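PDB 4P27: venom allergen-like (VAL) 4 protein from Schistosoma mansoni, which binds lipids and is a probably secreted SCP/TAPS (CAP) family protein of the parasite that lacks the prototypical CAP motifs. Local coordinates for residues I11-H15 with K38-N42. Sequence-based numbering, arbitrary orientation.
Sequences IYNFH and KLKWN
Two partners grip the hydroxyl of Tyr12: its OH donates to Leu39 O at 2.9 Å and accepts from a water whose oxygen lies 2.8 Å from OH. That water accepts a hydrogen bond from Trp41 N, so the phenol is tied to the backbone of 38-42 both directly and through solvent. Leu39 O approaches the rim of the phenol, close to the ring plane, whereas the phenol oxygen sits above the carbonyl plane and thus misses the lone-pair directions. With CG anti to the backbone N (chi1 -170°), the Tyr12 ring extends across to 38-42. The indole of Trp41 turns an edge toward one ring face in an offset edge-to-face pair, the six-membered rings 5.5 Å apart between centroids and inclined at 64°; Trp41 CE3 comes to 3.8 Å from Tyr12 CG. One turn after Tyr12 on the helix, His15 offers its CB to Leu39 CD1, 3.7 Å away. The imidazole itself is fixed at both nitrogens: ND1 donates almost straight (172°) to Ile11 O, which also accepts a hydrogen bond from the backbone N of His15, while NE2 is hydrogen-bonded to Tyr140 OH. Strand 40-41 pairs with strand 122-130, whose Ile123 and Cys125 touch His15 and Trp41, respectively. The contact therefore joins helix 6-22 to an edge strand of the central mixed sheet, within the alpha-beta-alpha sandwich of the CAP fold.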
ATOM      1  N   ILE A  11       1.031  -1.398  10.650  1.00 30.53           N
ATOM      2  CA  ILE A  11       0.746  -1.205   9.219  1.00 26.12           C
ATOM      3  C   ILE A  11       2.124  -1.379   8.499  1.00 26.53           C
ATOM      4  O   ILE A  11       2.212  -2.045   7.544  1.00 26.12           O
ATOM      5  CB  ILE A  11       0.184   0.179   8.986  1.00 26.20           C
ATOM      6  CG1 ILE A  11      -1.280   0.223   9.483  1.00 23.34           C
ATOM      7  CG2 ILE A  11       0.281   0.559   7.468  1.00 23.82           C
ATOM      8  CD1 ILE A  11      -1.763   1.655   9.708  1.00 27.27           C
ATOM      9  N   TYR A  12       3.187  -0.797   9.034  1.00 26.66           N
ATOM     10  CA  TYR A  12       4.557  -0.910   8.483  1.00 29.09           C
ATOM     11  C   TYR A  12       5.024  -2.344   8.374  1.00 33.89           C
ATOM     12  O   TYR A  12       5.460  -2.811   7.272  1.00 31.47           O
ATOM     13  CB  TYR A  12       5.530  -0.073   9.361  1.00 31.06           C
ATOM     14  CG  TYR A  12       6.924   0.109   8.797  1.00 33.21           C
ATOM     15  CD1 TYR A  12       7.151   0.162   7.377  1.00 29.14           C
ATOM     16  CD2 TYR A  12       8.019   0.239   9.647  1.00 34.28           C
ATOM     17  CE1 TYR A  12       8.422   0.368   6.870  1.00 33.07           C
ATOM     18  CE2 TYR A  12       9.346   0.402   9.139  1.00 32.16           C
ATOM     19  CZ  TYR A  12       9.531   0.457   7.757  1.00 38.34           C
ATOM     20  OH  TYR A  12      10.799   0.624   7.233  1.00 35.61           O
ATOM     21  N   ASN A  13       4.841  -3.111   9.457  1.00 30.70           N
ATOM     22  CA  ASN A  13       5.285  -4.526   9.393  1.00 30.10           C
ATOM     23  C   ASN A  13       4.438  -5.372   8.445  1.00 27.90           C
ATOM     24  O   ASN A  13       4.902  -6.358   7.879  1.00 28.79           O
ATOM     25  CB  ASN A  13       5.196  -5.195  10.787  1.00 30.45           C
ATOM     26  CG  ASN A  13       6.244  -4.672  11.797  1.00 33.46           C
ATOM     27  OD1 ASN A  13       5.988  -4.735  13.002  1.00 37.27           O
ATOM     28  ND2 ASN A  13       7.340  -4.099  11.337  1.00 31.17           N
ATOM     29  N   PHE A  14       3.151  -5.103   8.394  1.00 25.45           N
ATOM     30  CA  PHE A  14       2.288  -5.859   7.487  1.00 26.10           C
ATOM     31  C   PHE A  14       2.792  -5.605   6.024  1.00 23.85           C
ATOM     32  O   PHE A  14       2.895  -6.531   5.241  1.00 26.67           O
ATOM     33  CB  PHE A  14       0.827  -5.364   7.640  1.00 25.11           C
ATOM     34  CG  PHE A  14      -0.154  -6.223   6.876  1.00 29.18           C
ATOM     35  CD1 PHE A  14      -0.387  -6.002   5.502  1.00 31.17           C
ATOM     36  CD2 PHE A  14      -0.858  -7.239   7.502  1.00 31.70           C
ATOM     37  CE1 PHE A  14      -1.238  -6.815   4.799  1.00 29.28           C
ATOM     38  CE2 PHE A  14      -1.772  -8.048   6.801  1.00 32.16           C
ATOM     39  CZ  PHE A  14      -1.954  -7.843   5.450  1.00 36.10           C
ATOM     40  N   HIS A  15       3.134  -4.352   5.698  1.00 24.61           N
ATOM     41  CA  HIS A  15       3.678  -4.079   4.342  1.00 26.80           C
ATOM     42  C   HIS A  15       5.032  -4.757   4.089  1.00 28.67           C
ATOM     43  O   HIS A  15       5.229  -5.389   3.052  1.00 29.98           O
ATOM     44  CB  HIS A  15       3.868  -2.568   4.131  1.00 23.42           C
ATOM     45  CG  HIS A  15       2.613  -1.855   3.798  1.00 24.64           C
ATOM     46  ND1 HIS A  15       1.715  -1.458   4.766  1.00 28.03           N
ATOM     47  CD2 HIS A  15       2.146  -1.352   2.617  1.00 26.68           C
ATOM     48  CE1 HIS A  15       0.711  -0.799   4.192  1.00 29.18           C
ATOM     49  NE2 HIS A  15       0.964  -0.685   2.896  1.00 23.78           N
ATOM     50  N   LYS A  38      13.428  -2.052  -0.476  1.00 34.97           N
ATOM     51  CA  LYS A  38      13.070  -2.073   0.967  1.00 39.74           C
ATOM     52  C   LYS A  38      12.345  -0.800   1.320  1.00 34.65           C
ATOM     53  O   LYS A  38      12.856   0.284   1.019  1.00 35.24           O
ATOM     54  CB  LYS A  38      14.297  -2.093   1.925  1.00 47.97           C
ATOM     55  CG  LYS A  38      15.157  -3.337   1.904  1.00 66.60           C
ATOM     56  CD  LYS A  38      14.399  -4.583   2.318  1.00 60.23           C
ATOM     57  CE  LYS A  38      14.816  -5.726   1.415  1.00 64.07           C
ATOM     58  NZ  LYS A  38      15.161  -6.892   2.278  1.00 66.32           N
ATOM     59  N   LEU A  39      11.201  -0.916   2.004  1.00 26.70           N
ATOM     60  CA  LEU A  39      10.425   0.264   2.352  1.00 31.54           C
ATOM     61  C   LEU A  39      11.072   0.948   3.523  1.00 33.23           C
ATOM     62  O   LEU A  39      11.375   0.284   4.434  1.00 31.77           O
ATOM     63  CB  LEU A  39       9.033  -0.184   2.819  1.00 27.04           C
ATOM     64  CG  LEU A  39       8.093  -0.650   1.754  1.00 29.93           C
ATOM     65  CD1 LEU A  39       6.701  -0.961   2.373  1.00 28.22           C
ATOM     66  CD2 LEU A  39       7.995   0.398   0.622  1.00 24.92           C
ATOM     67  N   LYS A  40      11.177   2.263   3.542  1.00 32.02           N
ATOM     68  CA  LYS A  40      11.556   2.987   4.745  1.00 32.19           C
ATOM     69  C   LYS A  40      10.434   3.918   5.152  1.00 32.80           C
ATOM     70  O   LYS A  40       9.819   4.548   4.313  1.00 33.00           O
ATOM     71  CB  LYS A  40      12.782   3.854   4.457  1.00 33.54           C
ATOM     72  CG  LYS A  40      14.021   2.995   4.313  1.00 45.69           C
ATOM     73  CD  LYS A  40      15.116   3.688   3.505  1.00 56.69           C
ATOM     74  CE  LYS A  40      14.888   5.188   3.343  1.00 63.98           C
ATOM     75  NZ  LYS A  40      14.559   5.401   1.907  1.00 75.22           N
ATOM     76  N   TRP A  41      10.167   3.993   6.441  1.00 29.63           N
ATOM     77  CA  TRP A  41       9.119   4.853   6.940  1.00 34.96           C
ATOM     78  C   TRP A  41       9.501   6.278   6.744  1.00 35.90           C
ATOM     79  O   TRP A  41      10.639   6.580   6.854  1.00 39.75           O
ATOM     80  CB  TRP A  41       8.973   4.618   8.441  1.00 36.39           C
ATOM     81  CG  TRP A  41       7.792   5.340   8.998  1.00 34.30           C
ATOM     82  CD1 TRP A  41       7.786   6.566   9.608  1.00 32.21           C
ATOM     83  CD2 TRP A  41       6.435   4.892   8.963  1.00 30.41           C
ATOM     84  NE1 TRP A  41       6.480   6.896  10.000  1.00 34.36           N
ATOM     85  CE2 TRP A  41       5.645   5.871   9.626  1.00 32.19           C
ATOM     86  CE3 TRP A  41       5.811   3.732   8.482  1.00 29.64           C
ATOM     87  CZ2 TRP A  41       4.240   5.746   9.782  1.00 30.48           C
ATOM     88  CZ3 TRP A  41       4.369   3.597   8.672  1.00 28.86           C
ATOM     89  CH2 TRP A  41       3.646   4.590   9.320  1.00 29.47           C
ATOM     90  N   ASN A  42       8.568   7.180   6.499  1.00 29.82           N
ATOM     91  CA  ASN A  42       8.924   8.556   6.211  1.00 29.17           C
ATOM     92  C   ASN A  42       7.952   9.451   6.923  1.00 34.30           C
ATOM     93  O   ASN A  42       6.720   9.287   6.812  1.00 29.80           O
ATOM     94  CB  ASN A  42       8.839   8.875   4.756  1.00 27.23           C
ATOM     95  CG  ASN A  42       9.137  10.342   4.475  1.00 32.49           C
ATOM     96  OD1 ASN A  42       8.287  11.232   4.494  1.00 32.70           O
ATOM     97  ND2 ASN A  42      10.373  10.585   4.123  1.00 32.69           N
TER
HETATM   98  O   HOH W   1      12.151   2.793   8.367  1.00 52.92           O